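Local coordinates for coproheme decarboxylase (Thermus thermophilus, PDB 1VDH), which catalyses the peroxide-dependent, stepwise decarboxylation of Fe-coproporphyrin III to heme b, the last step of coproporphyrin-dependent heme synthesis, and assembles as a homopentamer, at residues F26-S31 with A99-R104; G63-V68 with D73-N78. One frame throughout, in Å; residues are numbered along the deposited sequence.

Overall arrangement
Both contacts reach the antiparallel sheet of the chlorite dismutase family fold, at different depths. Contact 2 is core: it joins strands 61-67 and 74-80 of a hairpin, its centre about 10 Å from the centre of the chain, zipped by backbone bonds and faced on both sides by mostly apolar aliphatic and aromatic side chains. Contact 1 is only partly buried, its centre about 24 Å from that same point, and relies on one tyrosine ring, an indole and an arginine to tie the short helix 26-31 to the start of strand 102-116. The two meet through packing of Phe26 CE1 on Asp73 OD1 (3.6 Å) and of Leu102 on Phe76, and each also touches the same neighbouring subunit.

Contact 1 of 2, residues F26-S31 with A99-R104; sequences FARWFS and ARYLGR
The phenol ring of Tyr101 is held between Arg28 and Trp29, one on each face. On one face the guanidinium of Arg28 lies nearly flat, its plane 17° from that of the ring and the centres 4.6 Å apart, offset toward the rim so that NH2 comes nearest CE1. The Arg28 chain bends at chi2 and chi3 to bring this group over the ring, and NH1 continues to the backbone O of Arg100 at 2.8 Å. That oxygen lies close to the guanidinium plane, yet the donor stands well above the carbonyl plane and the N-H...O angle is only 132°, a bent bond. On the opposite face Trp29 presents the edge of its six-membered ring in a T-shaped stack, with CE3 3.6 Å from Tyr101 CD2. With CG anti to the backbone N (chi1 174°), the indole directs that edge at the phenol, while its NE1 donates to the backbone O of Leu247. An alanine in place of Tyr101 takes away the ring between the two, and would probably leave the guanidinium freer to turn and a gap beside the Trp29 edge. Backbone bonds of Tyr101 with Asp25 and of Gly103 with Leu23 reach the end of strand 10-24 and the residue before helix 26-31. Trp29 also packs against Arg37 and Ala40, so its indole ties helix 26-31 to helix 34-56 as well as to Tyr101, just before strand 102-116.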
loop_
_atom_site.group_PDB
_atom_site.type_symbol
_atom_site.label_atom_id
_atom_site.label_comp_id
_atom_site.label_asym_id
_atom_site.label_seq_id
_atom_site.Cartn_x
_atom_site.Cartn_y
_atom_site.Cartn_z
ATOM N N PHE A 26 7.422 1.294 -23.559
ATOM C CA PHE A 26 7.412 0.657 -24.877
ATOM C C PHE A 26 6.829 1.528 -25.983
ATOM O O PHE A 26 7.455 1.707 -27.026
ATOM C CB PHE A 26 6.654 -0.677 -24.832
ATOM C CG PHE A 26 7.449 -1.813 -24.256
ATOM C CD1 PHE A 26 7.588 -1.958 -22.879
ATOM C CD2 PHE A 26 8.058 -2.743 -25.092
ATOM C CE1 PHE A 26 8.327 -3.014 -22.341
ATOM C CE2 PHE A 26 8.800 -3.802 -24.568
ATOM C CZ PHE A 26 8.936 -3.939 -23.189
ATOM N N ALA A 27 5.632 2.060 -25.749
ATOM C CA ALA A 27 4.949 2.907 -26.719
ATOM C C ALA A 27 5.807 4.078 -27.187
ATOM O O ALA A 27 5.932 4.316 -28.390
ATOM C CB ALA A 27 3.635 3.417 -26.139
ATOM N N ARG A 28 6.400 4.804 -26.241
ATOM C CA ARG A 28 7.241 5.949 -26.576
ATOM C C ARG A 28 8.549 5.564 -27.251
ATOM O O ARG A 28 8.966 6.210 -28.209
ATOM C CB ARG A 28 7.539 6.792 -25.337
ATOM C CG ARG A 28 6.477 7.830 -25.011
ATOM C CD ARG A 28 7.077 9.231 -25.016
ATOM N NE ARG A 28 8.166 9.374 -24.047
ATOM C CZ ARG A 28 9.235 10.148 -24.220
ATOM N NH1 ARG A 28 10.164 10.210 -23.278
ATOM N NH2 ARG A 28 9.383 10.855 -25.335
ATOM N N TRP A 29 9.195 4.516 -26.750
ATOM C CA TRP A 29 10.460 4.071 -27.318
ATOM C C TRP A 29 10.332 3.561 -28.751
ATOM O O TRP A 29 11.056 4.009 -29.640
ATOM C CB TRP A 29 11.094 2.987 -26.446
ATOM C CG TRP A 29 12.328 2.396 -27.063
ATOM C CD1 TRP A 29 12.451 1.158 -27.628
ATOM C CD2 TRP A 29 13.608 3.025 -27.189
ATOM N NE1 TRP A 29 13.731 0.977 -28.100
ATOM C CE2 TRP A 29 14.463 2.106 -27.842
ATOM C CE3 TRP A 29 14.119 4.276 -26.812
ATOM C CZ2 TRP A 29 15.802 2.397 -28.123
ATOM C CZ3 TRP A 29 15.454 4.565 -27.093
ATOM C CH2 TRP A 29 16.277 3.628 -27.741
ATOM N N PHE A 30 9.419 2.619 -28.966
ATOM C CA PHE A 30 9.226 2.034 -30.289
ATOM C C PHE A 30 8.549 2.946 -31.314
ATOM O O PHE A 30 8.526 2.632 -32.505
ATOM C CB PHE A 30 8.509 0.682 -30.172
ATOM C CG PHE A 30 9.356 -0.392 -29.532
ATOM C CD1 PHE A 30 9.268 -0.648 -28.167
ATOM C CD2 PHE A 30 10.273 -1.119 -30.290
ATOM C CE1 PHE A 30 10.082 -1.608 -27.563
ATOM C CE2 PHE A 30 11.092 -2.082 -29.696
ATOM C CZ PHE A 30 10.997 -2.326 -28.330
ATOM N N SER A 31 8.028 4.084 -30.855
ATOM C CA SER A 31 7.380 5.051 -31.742
ATOM C C SER A 31 8.285 6.254 -31.995
ATOM O O SER A 31 7.971 7.116 -32.816
ATOM C CB SER A 31 6.059 5.538 -31.144
ATOM O OG SER A 31 5.154 4.464 -30.972
ATOM N N ALA A 99 17.120 7.023 -20.657
ATOM C CA ALA A 99 16.321 7.106 -19.436
ATOM C C ALA A 99 15.046 7.938 -19.600
ATOM O O ALA A 99 14.165 7.902 -18.740
ATOM C CB ALA A 99 17.158 7.649 -18.295
ATOM N N ARG A 100 14.959 8.716 -20.678
ATOM C CA ARG A 100 13.759 9.513 -20.927
ATOM C C ARG A 100 12.604 8.557 -21.226
ATOM O O ARG A 100 11.437 8.924 -21.115
ATOM C CB ARG A 100 13.955 10.464 -22.115
ATOM C CG ARG A 100 15.097 11.460 -21.962
ATOM C CD ARG A 100 15.137 12.440 -23.137
ATOM N NE ARG A 100 16.421 13.134 -23.255
ATOM C CZ ARG A 100 16.938 13.950 -22.338
ATOM N NH1 ARG A 100 18.115 14.528 -22.553
ATOM N NH2 ARG A 100 16.289 14.197 -21.209
ATOM N N TYR A 101 12.950 7.328 -21.608
ATOM C CA TYR A 101 11.966 6.299 -21.926
ATOM C C TYR A 101 11.850 5.271 -20.796
ATOM O O TYR A 101 11.257 4.204 -20.974
ATOM C CB TYR A 101 12.354 5.595 -23.231
ATOM C CG TYR A 101 12.553 6.550 -24.386
ATOM C CD1 TYR A 101 11.493 6.885 -25.227
ATOM C CD2 TYR A 101 13.797 7.136 -24.623
ATOM C CE1 TYR A 101 11.665 7.784 -26.278
ATOM C CE2 TYR A 101 13.977 8.038 -25.670
ATOM C CZ TYR A 101 12.907 8.356 -26.492
ATOM O OH TYR A 101 13.076 9.246 -27.529
ATOM N N LEU A 102 12.419 5.597 -19.641
ATOM C CA LEU A 102 12.378 4.703 -18.486
ATOM C C LEU A 102 11.736 5.337 -17.262
ATOM O O LEU A 102 11.782 6.556 -17.074
ATOM C CB LEU A 102 13.790 4.251 -18.099
ATOM C CG LEU A 102 14.616 3.479 -19.126
ATOM C CD1 LEU A 102 15.996 3.205 -18.543
ATOM C CD2 LEU A 102 13.907 2.184 -19.504
ATOM N N GLY A 103 11.148 4.486 -16.432
ATOM C CA GLY A 103 10.533 4.928 -15.197
ATOM C C GLY A 103 11.128 4.051 -14.107
ATOM O O GLY A 103 11.223 2.835 -14.290
ATOM N N ARG A 104 11.566 4.641 -12.998
ATOM C CA ARG A 104 12.137 3.844 -11.909
ATOM C C ARG A 104 10.996 3.134 -11.193
ATOM O O ARG A 104 10.039 3.773 -10.761
ATOM C CB ARG A 104 12.898 4.719 -10.907
ATOM C CG ARG A 104 14.064 5.500 -11.486
ATOM C CD ARG A 104 14.992 6.017 -10.379
ATOM N NE ARG A 104 15.793 4.940 -9.793
ATOM C CZ ARG A 104 16.885 5.129 -9.057
ATOM N NH1 ARG A 104 17.319 6.358 -8.797
ATOM N NH2 ARG A 104 17.579 4.088 -8.619
#

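Contact 2 of 2, residues G63-V68 with D73-N78; sequences GIYQVV and DLLFLN
The Tyr65 ring meets Leu77 CB at its edge, near the ring plane, 4.1 Å from CE2, while Leu75 CD2 comes in obliquely to 3.6 Å from Tyr65 CD2. Tyr65 and Leu75 run side by side in the same direction, and Val67 CG2 touches Leu75 CB on this same face. The Phe76 ring lies on the other face with Ile64 and Leu74, and Ile64 CG1 approaches its CD2 obliquely at 3.9 Å. Between these two layers the strands pair antiparallel: Gly63 with Leu77 and Tyr65 with Leu75 are hydrogen-bonded pairs, the bond from Leu77 N to Gly63 O being nearly straight at 164°. Val67 N adds a 2.8 Å bond to Asp73 O, and Asp73 and Leu74 together face Arg22 of strand 10-24 as a classic beta bulge. Asp73 OD1 accepts from Leu24 N. Tyr65 and Leu75 both pack on Val142 of strand 141-152, whereas Leu74 meets Leu243 and Phe246 of helix 240-246. The chemistry is thus that of a barrel wall: amides pair within the hairpin, and the backbones of Ile64 and Gln66 bond to Leu238 and Lys236, while mostly apolar side chains pack on both faces, with Gln66 the polar exception beside Ile64, Leu74 and Phe76.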
loop_
_atom_site.group_PDB
_atom_site.type_symbol
_atom_site.label_atom_id
_atom_site.label_comp_id
_atom_site.label_asym_id
_atom_site.label_seq_id
_atom_site.Cartn_x
_atom_site.Cartn_y
_atom_site.Cartn_z
ATOM N N GLY A 63 25.822 -5.794 -14.281
ATOM C CA GLY A 63 25.013 -6.703 -15.063
ATOM C C GLY A 63 23.719 -6.012 -15.434
ATOM O O GLY A 63 23.205 -5.197 -14.661
ATOM N N ILE A 64 23.229 -6.267 -16.643
ATOM C CA ILE A 64 21.965 -5.680 -17.098
ATOM C C ILE A 64 21.044 -6.842 -17.448
ATOM O O ILE A 64 21.439 -7.755 -18.178
ATOM C CB ILE A 64 22.156 -4.740 -18.306
ATOM C CG1 ILE A 64 23.024 -3.540 -17.897
ATOM C CG2 ILE A 64 20.796 -4.255 -18.817
ATOM C CD1 ILE A 64 23.294 -2.543 -19.017
ATOM N N TYR A 65 19.816 -6.800 -16.935
ATOM C CA TYR A 65 18.870 -7.892 -17.147
ATOM C C TYR A 65 17.493 -7.514 -17.662
ATOM O O TYR A 65 17.005 -6.412 -17.417
ATOM C CB TYR A 65 18.663 -8.645 -15.831
ATOM C CG TYR A 65 19.932 -9.044 -15.127
ATOM C CD1 TYR A 65 20.422 -10.344 -15.226
ATOM C CD2 TYR A 65 20.638 -8.129 -14.348
ATOM C CE1 TYR A 65 21.581 -10.727 -14.569
ATOM C CE2 TYR A 65 21.800 -8.501 -13.686
ATOM C CZ TYR A 65 22.263 -9.803 -13.801
ATOM O OH TYR A 65 23.401 -10.185 -13.139
ATOM N N GLN A 66 16.874 -8.452 -18.376
ATOM C CA GLN A 66 15.517 -8.278 -18.875
ATOM C C GLN A 66 14.681 -8.961 -17.801
ATOM O O GLN A 66 14.788 -10.170 -17.603
ATOM C CB GLN A 66 15.316 -8.985 -20.217
ATOM C CG GLN A 66 13.901 -8.821 -20.769
ATOM C CD GLN A 66 13.715 -9.444 -22.141
ATOM O OE1 GLN A 66 12.584 -9.677 -22.585
ATOM N NE2 GLN A 66 14.819 -9.703 -22.828
ATOM N N VAL A 67 13.862 -8.182 -17.104
ATOM C CA VAL A 67 13.047 -8.698 -16.008
ATOM C C VAL A 67 11.612 -9.027 -16.421
ATOM O O VAL A 67 10.931 -8.209 -17.026
ATOM C CB VAL A 67 13.034 -7.684 -14.828
ATOM C CG1 VAL A 67 12.299 -8.263 -13.617
ATOM C CG2 VAL A 67 14.459 -7.307 -14.443
ATOM N N VAL A 68 11.153 -10.224 -16.065
ATOM C CA VAL A 68 9.795 -10.650 -16.399
ATOM C C VAL A 68 8.752 -9.982 -15.500
ATOM O O VAL A 68 9.028 -9.679 -14.336
ATOM C CB VAL A 68 9.646 -12.202 -16.270
ATOM C CG1 VAL A 68 9.829 -12.647 -14.812
ATOM C CG2 VAL A 68 8.297 -12.661 -16.808
ATOM N N ASP A 73 11.257 -3.975 -16.002
ATOM C CA ASP A 73 11.597 -4.501 -17.327
ATOM C C ASP A 73 13.108 -4.663 -17.461
ATOM O O ASP A 73 13.584 -5.593 -18.099
ATOM C CB ASP A 73 11.091 -3.564 -18.425
ATOM C CG ASP A 73 9.586 -3.499 -18.480
ATOM O OD1 ASP A 73 9.045 -2.429 -18.831
ATOM O OD2 ASP A 73 8.941 -4.524 -18.184
ATOM N N LEU A 74 13.856 -3.738 -16.868
ATOM C CA LEU A 74 15.308 -3.793 -16.915
ATOM C C LEU A 74 15.903 -3.581 -15.531
ATOM O O LEU A 74 15.440 -2.735 -14.762
ATOM C CB LEU A 74 15.862 -2.732 -17.880
ATOM C CG LEU A 74 15.654 -2.909 -19.392
ATOM C CD1 LEU A 74 15.995 -1.606 -20.122
ATOM C CD2 LEU A 74 16.515 -4.053 -19.916
ATOM N N LEU A 75 16.887 -4.406 -15.199
ATOM C CA LEU A 75 17.595 -4.290 -13.935
ATOM C C LEU A 75 19.023 -3.884 -14.259
ATOM O O LEU A 75 19.688 -4.538 -15.065
ATOM C CB LEU A 75 17.642 -5.627 -13.184
ATOM C CG LEU A 75 18.733 -5.717 -12.100
ATOM C CD1 LEU A 75 18.506 -4.655 -11.015
ATOM C CD2 LEU A 75 18.766 -7.112 -11.480
ATOM N N PHE A 76 19.469 -2.785 -13.658
ATOM C CA PHE A 76 20.836 -2.316 -13.827
ATOM C C PHE A 76 21.489 -2.575 -12.479
ATOM O O PHE A 76 21.214 -1.880 -11.498
ATOM C CB PHE A 76 20.871 -0.825 -14.171
ATOM C CG PHE A 76 20.209 -0.493 -15.474
ATOM C CD1 PHE A 76 18.843 -0.230 -15.528
ATOM C CD2 PHE A 76 20.946 -0.453 -16.652
ATOM C CE1 PHE A 76 18.218 0.070 -16.741
ATOM C CE2 PHE A 76 20.335 -0.154 -17.870
ATOM C CZ PHE A 76 18.966 0.108 -17.915
ATOM N N LEU A 77 22.294 -3.631 -12.420
ATOM C CA LEU A 77 22.977 -4.022 -11.196
ATOM C C LEU A 77 24.420 -3.546 -11.231
ATOM O O LEU A 77 25.146 -3.818 -12.190
ATOM C CB LEU A 77 22.932 -5.548 -11.030
ATOM C CG LEU A 77 23.718 -6.162 -9.859
ATOM C CD1 LEU A 77 23.220 -5.606 -8.530
ATOM C CD2 LEU A 77 23.583 -7.684 -9.878
ATOM N N ASN A 78 24.831 -2.846 -10.178
ATOM C CA ASN A 78 26.192 -2.332 -10.078
ATOM C C ASN A 78 26.773 -2.509 -8.688
ATOM O O ASN A 78 26.071 -2.364 -7.685
ATOM C CB ASN A 78 26.243 -0.844 -10.454
ATOM C CG ASN A 78 26.368 -0.624 -11.944
ATOM O OD1 ASN A 78 27.448 -0.779 -12.514
ATOM N ND2 ASN A 78 25.267 -0.241 -12.583
#